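Local coordinates for beta-lactamase (Klebsiella pneumoniae, PDB 6M5P), which probably hydrolyses beta-lactam antibiotics to substituted beta-amino acids, as a member of the class C beta-lactamases, at residues 67-72 against 228-233; 74-79 against 235-240; 320-325 against 350-355. The protein carries 1 engineered substitution. All blocks are in the same frame, centred on the assembly; numbering follows the deposited sequence.

Interaction 1 (67-72 against 228-233); sequences FEVGSL and YGIKTT. With MER ((4R,5S)-3-{[(3S,5S)-5-(dimethylcarbamoyl)pyrrolidin-3-yl]sulfanyl}-5-[(2S,3R)-3-hydroxy-1-oxobutan-2-yl]-4-methyl-4,5-d ihydro-1H-pyrrole-2-carboxylic acid), chain B.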
loop_
_atom_site.group_PDB
_atom_site.type_symbol
_atom_site.label_atom_id
_atom_site.label_comp_id
_atom_site.label_asym_id
_atom_site.label_seq_id
_atom_site.Cartn_x
_atom_site.Cartn_y
_atom_site.Cartn_z
ATOM N N PHE A 67 -11.340 3.130 -6.259
ATOM C CA PHE A 67 -10.162 3.575 -6.979
ATOM C C PHE A 67 -9.151 2.441 -7.002
ATOM O O PHE A 67 -9.043 1.668 -6.041
ATOM C CB PHE A 67 -9.498 4.735 -6.219
ATOM C CG PHE A 67 -10.303 6.020 -6.201
ATOM C CD1 PHE A 67 -11.306 6.220 -5.266
ATOM C CD2 PHE A 67 -10.015 7.053 -7.087
ATOM C CE1 PHE A 67 -12.024 7.408 -5.227
ATOM C CE2 PHE A 67 -10.740 8.255 -7.049
ATOM C CZ PHE A 67 -11.736 8.424 -6.116
ATOM N N GLU A 68 -8.379 2.357 -8.086
ATOM C CA GLU A 68 -7.187 1.519 -8.065
ATOM C C GLU A 68 -6.141 2.176 -7.176
ATOM O O GLU A 68 -5.970 3.397 -7.203
ATOM C CB GLU A 68 -6.626 1.372 -9.475
ATOM C CG GLU A 68 -7.594 0.677 -10.419
ATOM C CD GLU A 68 -7.165 0.710 -11.875
ATOM O OE1 GLU A 68 -6.043 1.159 -12.205
ATOM O OE2 GLU A 68 -7.985 0.282 -12.705
ATOM N N VAL A 69 -5.440 1.373 -6.379
ATOM C CA VAL A 69 -4.416 1.903 -5.486
ATOM C C VAL A 69 -3.018 1.417 -5.822
ATOM O O VAL A 69 -2.067 1.775 -5.123
ATOM C CB VAL A 69 -4.745 1.673 -4.000
ATOM C CG1 VAL A 69 -6.065 2.347 -3.666
ATOM C CG2 VAL A 69 -4.760 0.181 -3.669
ATOM N N GLY A 70 -2.859 0.643 -6.885
ATOM C CA GLY A 70 -1.524 0.301 -7.343
ATOM C C GLY A 70 -0.707 -0.351 -6.247
ATOM O O GLY A 70 -1.168 -1.276 -5.568
ATOM N N SER A 71 0.512 0.157 -6.039
ATOM C CA SER A 71 1.424 -0.493 -5.103
ATOM C C SER A 71 1.012 -0.390 -3.653
ATOM O O SER A 71 1.657 -1.043 -2.826
ATOM C CB SER A 71 2.836 0.049 -5.193
ATOM O OG SER A 71 3.497 -0.628 -6.236
ATOM N N LEU A 72 -0.037 0.360 -3.307
ATOM C CA LEU A 72 -0.579 0.170 -1.963
ATOM C C LEU A 72 -0.972 -1.285 -1.753
ATOM O O LEU A 72 -1.006 -1.764 -0.614
ATOM C CB LEU A 72 -1.803 1.051 -1.716
ATOM C CG LEU A 72 -1.666 2.565 -1.590
ATOM C CD1 LEU A 72 -2.921 3.173 -0.979
ATOM C CD2 LEU A 72 -0.485 2.882 -0.773
ATOM N N TYR A 228 -0.443 -4.992 -7.464
ATOM C CA TYR A 228 -1.255 -3.857 -7.896
ATOM C C TYR A 228 -2.738 -4.196 -8.039
ATOM O O TYR A 228 -3.452 -3.468 -8.740
ATOM C CB TYR A 228 -0.694 -3.248 -9.228
ATOM C CG TYR A 228 -0.554 -4.251 -10.362
ATOM C CD1 TYR A 228 -1.637 -4.583 -11.170
ATOM C CD2 TYR A 228 0.661 -4.880 -10.611
ATOM C CE1 TYR A 228 -1.511 -5.515 -12.201
ATOM C CE2 TYR A 228 0.791 -5.820 -11.642
ATOM C CZ TYR A 228 -0.300 -6.126 -12.423
ATOM O OH TYR A 228 -0.213 -7.049 -13.449
ATOM N N GLY A 229 -3.241 -5.234 -7.376
ATOM C CA GLY A 229 -4.596 -5.664 -7.648
ATOM C C GLY A 229 -5.725 -4.999 -6.890
ATOM O O GLY A 229 -6.883 -5.238 -7.240
ATOM N N ILE A 230 -5.466 -4.203 -5.859
ATOM C CA ILE A 230 -6.549 -3.760 -4.980
ATOM C C ILE A 230 -7.298 -2.579 -5.593
ATOM O O ILE A 230 -6.694 -1.589 -6.049
ATOM C CB ILE A 230 -6.004 -3.410 -3.585
ATOM C CG1 ILE A 230 -5.488 -4.667 -2.863
ATOM C CG2 ILE A 230 -7.060 -2.671 -2.748
ATOM C CD1 ILE A 230 -6.578 -5.576 -2.303
ATOM N N LYS A 231 -8.626 -2.666 -5.576
ATOM C CA LYS A 231 -9.528 -1.546 -5.820
ATOM C C LYS A 231 -10.354 -1.365 -4.557
ATOM O O LYS A 231 -10.869 -2.351 -4.015
ATOM C CB LYS A 231 -10.454 -1.857 -7.007
ATOM C CG LYS A 231 -9.726 -2.057 -8.338
ATOM C CD LYS A 231 -9.393 -3.538 -8.609
ATOM C CE LYS A 231 -8.319 -3.707 -9.661
ATOM N NZ LYS A 231 -8.069 -5.151 -9.852
ATOM N N THR A 232 -10.476 -0.132 -4.070
ATOM C CA THR A 232 -11.050 0.066 -2.744
ATOM C C THR A 232 -11.567 1.495 -2.609
ATOM O O THR A 232 -11.328 2.353 -3.469
ATOM C CB THR A 232 -10.004 -0.274 -1.669
ATOM O OG1 THR A 232 -10.584 -0.190 -0.362
ATOM C CG2 THR A 232 -8.800 0.660 -1.785
ATOM N N THR A 233 -12.299 1.733 -1.525
ATOM C CA THR A 233 -12.789 3.065 -1.193
ATOM C C THR A 233 -11.859 3.720 -0.180
ATOM O O THR A 233 -11.130 3.055 0.556
ATOM C CB THR A 233 -14.185 3.000 -0.571
ATOM O OG1 THR A 233 -14.093 2.324 0.686
ATOM C CG2 THR A 233 -15.175 2.285 -1.487
HETATM C C1 MER B . 3.624 1.391 -7.840
HETATM C C2 MER B . 6.546 1.879 -7.248
HETATM C C3 MER B . 4.168 0.543 -9.105
HETATM C C4 MER B . 5.584 0.407 -8.891
HETATM C C5 MER B . 6.375 0.487 -6.704
HETATM O O6 MER B . 2.543 1.805 -7.607
HETATM C C7 MER B . 3.614 -0.884 -9.375
HETATM O O8 MER B . 4.070 -1.232 -10.639
HETATM C C9 MER B . 2.067 -0.963 -9.356
HETATM N N10 MER B . 5.889 -0.388 -7.618
HETATM C C11 MER B . 6.381 0.152 -5.247
HETATM O O12 MER B . 5.869 0.944 -4.427
HETATM O O13 MER B . 6.891 -0.925 -4.835
HETATM S S14 MER B . 8.057 2.718 -6.578
HETATM C C15 MER B . 7.853 3.853 -5.275
HETATM C C16 MER B . 6.969 3.507 -4.010
HETATM C C17 MER B . 7.312 4.555 -3.230
HETATM C C18 MER B . 6.408 1.773 -8.625
HETATM N N19 MER B . 8.955 4.529 -3.280
HETATM C C20 MER B . 5.808 3.029 -9.344
HETATM C C21 MER B . 9.247 4.157 -4.547
HETATM C C22 MER B . 6.708 4.671 -1.821
HETATM N N23 MER B . 6.612 6.052 -1.239
HETATM O O24 MER B . 6.295 3.779 -1.162
HETATM C C25 MER B . 7.109 7.154 -2.054
HETATM C C26 MER B . 6.055 6.277 0.083
HETATM O O HOH W 1 -4.830 -1.139 -8.115
#

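Interaction 2 (74-79 against 235-240); sequences KTFAAT and SDLLRY. With MER ((4R,5S)-3-{[(3S,5S)-5-(dimethylcarbamoyl)pyrrolidin-3-yl]sulfanyl}-5-[(2S,3R)-3-hydroxy-1-oxobutan-2-yl]-4-methyl-4,5-d ihydro-1H-pyrrole-2-carboxylic acid), chain B.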
loop_
_atom_site.group_PDB
_atom_site.type_symbol
_atom_site.label_atom_id
_atom_site.label_comp_id
_atom_site.label_asym_id
_atom_site.label_seq_id
_atom_site.Cartn_x
_atom_site.Cartn_y
_atom_site.Cartn_z
ATOM N N LYS A 74 0.709 -3.786 -2.226
ATOM C CA LYS A 74 1.819 -4.552 -1.668
ATOM C C LYS A 74 1.739 -4.636 -0.149
ATOM O O LYS A 74 2.225 -5.610 0.441
ATOM C CB LYS A 74 3.149 -3.917 -2.077
ATOM C CG LYS A 74 3.327 -3.833 -3.583
ATOM C CD LYS A 74 4.710 -3.363 -3.986
ATOM C CE LYS A 74 4.860 -3.514 -5.496
ATOM N NZ LYS A 74 6.254 -3.252 -5.965
ATOM N N THR A 75 1.148 -3.627 0.500
ATOM C CA THR A 75 1.011 -3.685 1.955
ATOM C C THR A 75 0.049 -4.786 2.393
ATOM O O THR A 75 0.182 -5.308 3.506
ATOM C CB THR A 75 0.603 -2.332 2.553
ATOM O OG1 THR A 75 -0.763 -2.036 2.225
ATOM C CG2 THR A 75 1.531 -1.207 2.071
ATOM N N PHE A 76 -0.909 -5.159 1.535
ATOM C CA PHE A 76 -1.800 -6.269 1.849
ATOM C C PHE A 76 -1.071 -7.600 1.737
ATOM O O PHE A 76 -1.286 -8.497 2.558
ATOM C CB PHE A 76 -3.049 -6.207 0.962
ATOM C CG PHE A 76 -3.878 -4.990 1.229
ATOM C CD1 PHE A 76 -3.632 -3.791 0.564
ATOM C CD2 PHE A 76 -4.836 -5.014 2.228
ATOM C CE1 PHE A 76 -4.376 -2.641 0.854
ATOM C CE2 PHE A 76 -5.576 -3.879 2.526
ATOM C CZ PHE A 76 -5.347 -2.692 1.837
ATOM N N ALA A 77 -0.183 -7.736 0.747
ATOM C CA ALA A 77 0.653 -8.929 0.683
ATOM C C ALA A 77 1.546 -9.029 1.910
ATOM O O ALA A 77 1.742 -10.119 2.456
ATOM C CB ALA A 77 1.504 -8.918 -0.591
ATOM N N ALA A 78 2.098 -7.899 2.365
ATOM C CA ALA A 78 2.911 -7.898 3.577
ATOM C C ALA A 78 2.079 -8.266 4.801
ATOM O O ALA A 78 2.521 -9.064 5.645
ATOM C CB ALA A 78 3.565 -6.535 3.772
ATOM N N THR A 79 0.876 -7.688 4.923
ATOM C CA THR A 79 0.024 -8.021 6.060
ATOM C C THR A 79 -0.320 -9.503 6.060
ATOM O O THR A 79 -0.329 -10.145 7.116
ATOM C CB THR A 79 -1.239 -7.154 6.055
ATOM O OG1 THR A 79 -0.861 -5.773 6.094
ATOM C CG2 THR A 79 -2.099 -7.445 7.278
ATOM N N SER A 235 -12.902 5.078 2.488
ATOM C CA SER A 235 -13.393 4.668 3.800
ATOM C C SER A 235 -12.792 3.339 4.231
ATOM O O SER A 235 -12.391 3.178 5.388
ATOM C CB SER A 235 -14.915 4.569 3.774
ATOM O OG SER A 235 -15.512 5.849 3.667
ATOM N N ASP A 236 -12.719 2.372 3.318
ATOM C CA ASP A 236 -12.112 1.098 3.686
ATOM C C ASP A 236 -10.635 1.274 4.010
ATOM O O ASP A 236 -10.119 0.646 4.943
ATOM C CB ASP A 236 -12.270 0.079 2.553
ATOM C CG ASP A 236 -13.532 -0.765 2.674
ATOM O OD1 ASP A 236 -14.483 -0.340 3.352
ATOM O OD2 ASP A 236 -13.564 -1.851 2.063
ATOM N N LEU A 237 -9.925 2.090 3.227
ATOM C CA LEU A 237 -8.515 2.320 3.534
ATOM C C LEU A 237 -8.333 3.073 4.844
ATOM O O LEU A 237 -7.356 2.834 5.557
ATOM C CB LEU A 237 -7.810 3.035 2.384
ATOM C CG LEU A 237 -7.526 2.163 1.165
ATOM C CD1 LEU A 237 -6.880 3.008 0.068
ATOM C CD2 LEU A 237 -6.644 0.970 1.536
ATOM N N LEU A 238 -9.260 3.957 5.194
ATOM C CA LEU A 238 -9.154 4.595 6.499
ATOM C C LEU A 238 -9.347 3.585 7.628
ATOM O O LEU A 238 -8.660 3.662 8.655
ATOM C CB LEU A 238 -10.139 5.757 6.609
ATOM C CG LEU A 238 -9.827 6.733 7.743
ATOM C CD1 LEU A 238 -8.537 7.495 7.483
ATOM C CD2 LEU A 238 -10.978 7.704 7.930
ATOM N N ARG A 239 -10.268 2.625 7.461
ATOM C CA ARG A 239 -10.367 1.532 8.432
ATOM C C ARG A 239 -9.048 0.773 8.541
ATOM O O ARG A 239 -8.609 0.434 9.646
ATOM C CB ARG A 239 -11.501 0.580 8.049
ATOM C CG ARG A 239 -11.777 -0.459 9.117
ATOM C CD ARG A 239 -13.039 -1.279 8.854
ATOM N NE ARG A 239 -13.080 -2.395 9.793
ATOM C CZ ARG A 239 -13.606 -2.332 11.012
ATOM N NH1 ARG A 239 -14.163 -1.206 11.445
ATOM N NH2 ARG A 239 -13.578 -3.400 11.798
ATOM N N TYR A 240 -8.401 0.513 7.399
ATOM C CA TYR A 240 -7.105 -0.162 7.398
ATOM C C TYR A 240 -6.065 0.643 8.170
ATOM O O TYR A 240 -5.262 0.077 8.926
ATOM C CB TYR A 240 -6.672 -0.296 5.951
ATOM C CG TYR A 240 -5.421 -1.071 5.611
ATOM C CD1 TYR A 240 -5.211 -2.366 6.070
ATOM C CD2 TYR A 240 -4.494 -0.530 4.729
ATOM C CE1 TYR A 240 -4.094 -3.088 5.671
ATOM C CE2 TYR A 240 -3.383 -1.247 4.333
ATOM C CZ TYR A 240 -3.191 -2.517 4.797
ATOM O OH TYR A 240 -2.083 -3.228 4.365
HETATM C C1 MER B . 3.624 1.391 -7.840
HETATM C C2 MER B . 6.546 1.879 -7.248
HETATM C C3 MER B . 4.168 0.543 -9.105
HETATM C C4 MER B . 5.584 0.407 -8.891
HETATM C C5 MER B . 6.375 0.487 -6.704
HETATM O O6 MER B . 2.543 1.805 -7.607
HETATM C C7 MER B . 3.614 -0.884 -9.375
HETATM O O8 MER B . 4.070 -1.232 -10.639
HETATM C C9 MER B . 2.067 -0.963 -9.356
HETATM N N10 MER B . 5.889 -0.388 -7.618
HETATM C C11 MER B . 6.381 0.152 -5.247
HETATM O O12 MER B . 5.869 0.944 -4.427
HETATM O O13 MER B . 6.891 -0.925 -4.835
HETATM S S14 MER B . 8.057 2.718 -6.578
HETATM C C15 MER B . 7.853 3.853 -5.275
HETATM C C16 MER B . 6.969 3.507 -4.010
HETATM C C17 MER B . 7.312 4.555 -3.230
HETATM C C18 MER B . 6.408 1.773 -8.625
HETATM N N19 MER B . 8.955 4.529 -3.280
HETATM C C20 MER B . 5.808 3.029 -9.344
HETATM C C21 MER B . 9.247 4.157 -4.547
HETATM C C22 MER B . 6.708 4.671 -1.821
HETATM N N23 MER B . 6.612 6.052 -1.239
HETATM O O24 MER B . 6.295 3.779 -1.162
HETATM C C25 MER B . 7.109 7.154 -2.054
HETATM C C26 MER B . 6.055 6.277 0.083
HETATM O O HOH W 2 -0.662 -3.134 7.275
#

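Interaction 3 (320-325 against 350-355); sequences NKTGST and YSIDQR. With MER ((4R,5S)-3-{[(3S,5S)-5-(dimethylcarbamoyl)pyrrolidin-3-yl]sulfanyl}-5-[(2S,3R)-3-hydroxy-1-oxobutan-2-yl]-4-methyl-4,5-d ihydro-1H-pyrrole-2-carboxylic acid), chain B.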
loop_
_atom_site.group_PDB
_atom_site.type_symbol
_atom_site.label_atom_id
_atom_site.label_comp_id
_atom_site.label_asym_id
_atom_site.label_seq_id
_atom_site.Cartn_x
_atom_site.Cartn_y
_atom_site.Cartn_z
ATOM N N ASN A 320 4.262 5.302 5.725
ATOM C CA ASN A 320 3.578 5.714 4.505
ATOM C C ASN A 320 3.816 4.736 3.364
ATOM O O ASN A 320 4.711 3.883 3.404
ATOM C CB ASN A 320 3.892 7.183 4.130
ATOM C CG ASN A 320 5.317 7.400 3.602
ATOM O OD1 ASN A 320 6.205 6.521 3.688
ATOM N ND2 ASN A 320 5.548 8.586 3.071
ATOM N N LYS A 321 2.988 4.887 2.333
ATOM C CA LYS A 321 3.132 4.102 1.115
ATOM C C LYS A 321 2.435 4.849 -0.010
ATOM O O LYS A 321 1.299 5.300 0.156
ATOM C CB LYS A 321 2.489 2.723 1.301
ATOM C CG LYS A 321 2.673 1.787 0.119
ATOM C CD LYS A 321 4.021 1.134 0.181
ATOM C CE LYS A 321 4.365 0.518 -1.160
ATOM N NZ LYS A 321 4.849 1.545 -2.115
ATOM N N THR A 322 3.110 4.977 -1.153
ATOM C CA THR A 322 2.483 5.457 -2.376
ATOM C C THR A 322 2.114 4.280 -3.263
ATOM O O THR A 322 2.675 3.189 -3.158
ATOM C CB THR A 322 3.408 6.382 -3.175
ATOM O OG1 THR A 322 4.570 5.651 -3.572
ATOM C CG2 THR A 322 3.802 7.599 -2.379
ATOM N N GLY A 323 1.175 4.522 -4.150
ATOM C CA GLY A 323 0.832 3.526 -5.151
ATOM C C GLY A 323 0.253 4.201 -6.370
ATOM O O GLY A 323 -0.454 5.205 -6.271
ATOM N N SER A 324 0.537 3.628 -7.535
ATOM C CA SER A 324 0.032 4.192 -8.777
ATOM C C SER A 324 -0.264 3.079 -9.767
ATOM O O SER A 324 0.328 2.000 -9.711
ATOM C CB SER A 324 1.041 5.158 -9.413
ATOM O OG SER A 324 1.506 6.129 -8.479
ATOM N N THR A 325 -1.194 3.358 -10.668
ATOM C CA THR A 325 -1.342 2.613 -11.912
ATOM C C THR A 325 -1.318 3.632 -13.040
ATOM O O THR A 325 -1.144 4.830 -12.809
ATOM C CB THR A 325 -2.645 1.809 -11.940
ATOM O OG1 THR A 325 -3.741 2.727 -11.883
ATOM C CG2 THR A 325 -2.716 0.802 -10.776
ATOM N N TYR A 350 -0.577 11.462 -10.501
ATOM C CA TYR A 350 0.144 12.722 -10.379
ATOM C C TYR A 350 1.331 12.549 -9.441
ATOM O O TYR A 350 1.430 11.577 -8.690
ATOM C CB TYR A 350 -0.780 13.843 -9.891
ATOM C CG TYR A 350 -1.283 13.628 -8.483
ATOM C CD1 TYR A 350 -2.248 12.656 -8.199
ATOM C CD2 TYR A 350 -0.787 14.388 -7.434
ATOM C CE1 TYR A 350 -2.701 12.454 -6.893
ATOM C CE2 TYR A 350 -1.231 14.204 -6.136
ATOM C CZ TYR A 350 -2.182 13.233 -5.866
ATOM O OH TYR A 350 -2.590 13.082 -4.554
ATOM N N SER A 351 2.251 13.511 -9.495
ATOM C CA SER A 351 3.581 13.267 -8.963
ATOM C C SER A 351 3.588 13.067 -7.448
ATOM O O SER A 351 2.831 13.700 -6.702
ATOM C CB SER A 351 4.568 14.354 -9.403
ATOM O OG SER A 351 4.212 15.633 -8.924
ATOM N N ILE A 352 4.467 12.168 -7.004
ATOM C CA ILE A 352 4.525 11.774 -5.601
ATOM C C ILE A 352 4.881 12.950 -4.700
ATOM O O ILE A 352 4.376 13.048 -3.572
ATOM C CB ILE A 352 5.484 10.582 -5.432
ATOM C CG1 ILE A 352 4.805 9.295 -5.914
ATOM C CG2 ILE A 352 5.948 10.433 -3.984
ATOM C CD1 ILE A 352 5.730 8.104 -5.932
ATOM N N ASP A 353 5.733 13.872 -5.177
ATOM C CA ASP A 353 6.089 15.032 -4.361
ATOM C C ASP A 353 4.850 15.812 -3.949
ATOM O O ASP A 353 4.775 16.332 -2.828
ATOM C CB ASP A 353 7.083 15.932 -5.105
ATOM C CG ASP A 353 6.465 16.632 -6.306
ATOM O OD1 ASP A 353 6.166 15.945 -7.303
ATOM O OD2 ASP A 353 6.271 17.870 -6.261
ATOM N N GLN A 354 3.856 15.889 -4.828
ATOM C CA GLN A 354 2.639 16.613 -4.486
ATOM C C GLN A 354 1.790 15.831 -3.492
ATOM O O GLN A 354 1.179 16.428 -2.597
ATOM C CB GLN A 354 1.839 16.929 -5.744
ATOM C CG GLN A 354 2.583 17.811 -6.748
ATOM C CD GLN A 354 1.723 18.127 -7.954
ATOM O OE1 GLN A 354 0.869 19.009 -7.903
ATOM N NE2 GLN A 354 1.927 17.382 -9.041
ATOM N N ARG A 355 1.717 14.503 -3.644
ATOM C CA ARG A 355 0.970 13.684 -2.691
ATOM C C ARG A 355 1.512 13.879 -1.286
ATOM O O ARG A 355 0.755 14.128 -0.340
ATOM C CB ARG A 355 1.067 12.200 -3.072
ATOM C CG ARG A 355 0.645 11.870 -4.484
ATOM C CD ARG A 355 0.646 10.378 -4.757
ATOM N NE ARG A 355 0.744 10.158 -6.199
ATOM C CZ ARG A 355 0.850 8.967 -6.773
ATOM N NH1 ARG A 355 0.875 7.866 -6.031
ATOM N NH2 ARG A 355 0.945 8.880 -8.096
HETATM C C1 MER B . 3.624 1.391 -7.840
HETATM C C2 MER B . 6.546 1.879 -7.248
HETATM C C3 MER B . 4.168 0.543 -9.105
HETATM C C4 MER B . 5.584 0.407 -8.891
HETATM C C5 MER B . 6.375 0.487 -6.704
HETATM O O6 MER B . 2.543 1.805 -7.607
HETATM C C7 MER B . 3.614 -0.884 -9.375
HETATM O O8 MER B . 4.070 -1.232 -10.639
HETATM C C9 MER B . 2.067 -0.963 -9.356
HETATM N N10 MER B . 5.889 -0.388 -7.618
HETATM C C11 MER B . 6.381 0.152 -5.247
HETATM O O12 MER B . 5.869 0.944 -4.427
HETATM O O13 MER B . 6.891 -0.925 -4.835
HETATM S S14 MER B . 8.057 2.718 -6.578
HETATM C C15 MER B . 7.853 3.853 -5.275
HETATM C C16 MER B . 6.969 3.507 -4.010
HETATM C C17 MER B . 7.312 4.555 -3.230
HETATM C C18 MER B . 6.408 1.773 -8.625
HETATM N N19 MER B . 8.955 4.529 -3.280
HETATM C C20 MER B . 5.808 3.029 -9.344
HETATM C C21 MER B . 9.247 4.157 -4.547
HETATM C C22 MER B . 6.708 4.671 -1.821
HETATM N N23 MER B . 6.612 6.052 -1.239
HETATM O O24 MER B . 6.295 3.779 -1.162
HETATM C C25 MER B . 7.109 7.154 -2.054
HETATM C C26 MER B . 6.055 6.277 0.083
#

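Interaction 1 (67-72 against 228-233)
F67 and E68 pair with T232 and K231 in a short antiparallel strand pair that leads straight to S71, the first residue of the S-x-x-K motif of serine beta-lactamases and one to which AMP can be covalently bound. F67 and T232 form the hydrogen-bonded pair: F67 N gives a nearly straight bond to T232 O (2.9 Å, 171° at the hydrogen), and T232 N returns one to F67 O at 3.0 Å. E68 and K231 follow as a non-hydrogen-bonded pair. Their side chains run alongside each other on one face, touching through E68 CG and K231 CG at 4.0 Å, and then part. E68 takes its carboxylate to Y205, V218 N and T325; K231 bends at chi2 (93°) and returns to its own segment, NZ meeting G229 O at 2.9 Å from above the carbonyl plane, with L195 O as a further acceptor. V69 N donates to I230 O (3.2 Å). The V69 methyls divide the apolar contact: CG2 packs on I230 CG2 at 3.8 Å, while CG1 meets T232 CG2 at 3.7 Å, the side chains of V69 and T232 crossing at about a right angle. Beyond V69 the segments are bridged by a water that accepts from G70 N and donates to Y228 O and I230 O. Next along the chain, S71 N donates to MER O6 (3.0 Å), its part of the oxyanion hole, and Y228 CB lies against MER C9. L237 of helix 234-244 packs on V69, L72 and T232, F328 of strand 328-335 touches F67 and E68, and strand 193-194 flanks 231-232 on the side away from 67-68.

Interaction 2 (74-79 against 235-240)
Y240 turns CG to the far side of its backbone N (chi1 -174°) and F76 keeps its own beside the N (chi1 -65°), which brings the two rings together from opposite directions. They meet as an offset stack, centroids 4.2 Å apart and planes only 12° from parallel, with F76 CZ 3.5 Å from Y240 CE2. L237 CD2 comes up to the edge of the F76 ring, in its plane, 3.9 Å from CZ. The long ring side chains bridge the distance between the helices, whose short segments' axes come no closer than 13.5 Å. At the far end of its ring, Y240 OH is hydrogen-bonded to T75 OG1 (2.8 Å), a hydroxyl that also bonds L72 O. T79 OG1 donates to T75 O at 2.8 Å, reaching it from the opposite face to T79 N, and accepts from a water 2.9 Å away that also touches Y240 OH weakly. The T75 bond and the stack on F76 probably limit the movement of the phenol. K74, the lysine of the S-x-x-K motif begun by S71, lies on the same helix as F76 and donates NZ to MER O13 (2.7 Å). Helix 176-187 covers F76 and T79; helix 158-171 reaches K74.

Interaction 3 (320-325 against 350-355)
R355 grips S324 OG end-on, NH2 at 2.8 Å and NH1 at 3.1 Å, with the hydroxyl oxygen almost in the guanidinium plane. The side of the same group holds Y350 O, which accepts from both NH2 (2.8 Å) and NE (2.9 Å). NH1 adds a weak bond to G323 O and a further one to A330 O on strand 328-335. Acceptors along its end and side thus fix the orientation of the guanidinium plane, and a side chain extended from CG to NE carries it from the helix to the strand. On its ligand side the strand holds the K-T-G motif (K321 to G323): S324 N donates to MER O6 at 2.7 Å, completing the oxyanion hole with S71 N, and K321 NZ bonds MER O12 at 2.6 Å as well as T322 O. Farther out van der Waals packing takes over: I352 CG2 rests on the T322 methyl CG2, CD1 lies 3.6 Å from T322 OG1, and CG1 lies 4.0 Å above the centre of the R355 guanidinium. R355 NE, in turn, stands over the centre of the Y350 ring. Neutral oxygens, backbone carbonyls and a hydroxyl, thus take up the N-H groups of this buried cation; its charge probably polarises S324, and R355 probably acts as a second-shell residue, holding the S324 side chain behind the amide that serves the oxyanion hole.

Overall arrangement
From the N terminus, 67-72 runs directly into helix 73-86, so the first segments of interactions 1 and 2 are neighbours in sequence; 228-233 likewise leads into helix 234-244. Each contact closes a loop of about 155 residues, rich in helix, and the two loops cross because their segments alternate. I230 packing on F76 is one joint between them. Interaction 3 follows in series and closes a short loop of two strands, tying strand 317-325 of the large antiparallel sheet to the C-terminal helix 352-364. It meets interaction 1 where L72 packs on K321 and interaction 2 where T75 touches K321. All three border MER, between the helical region and the sheet.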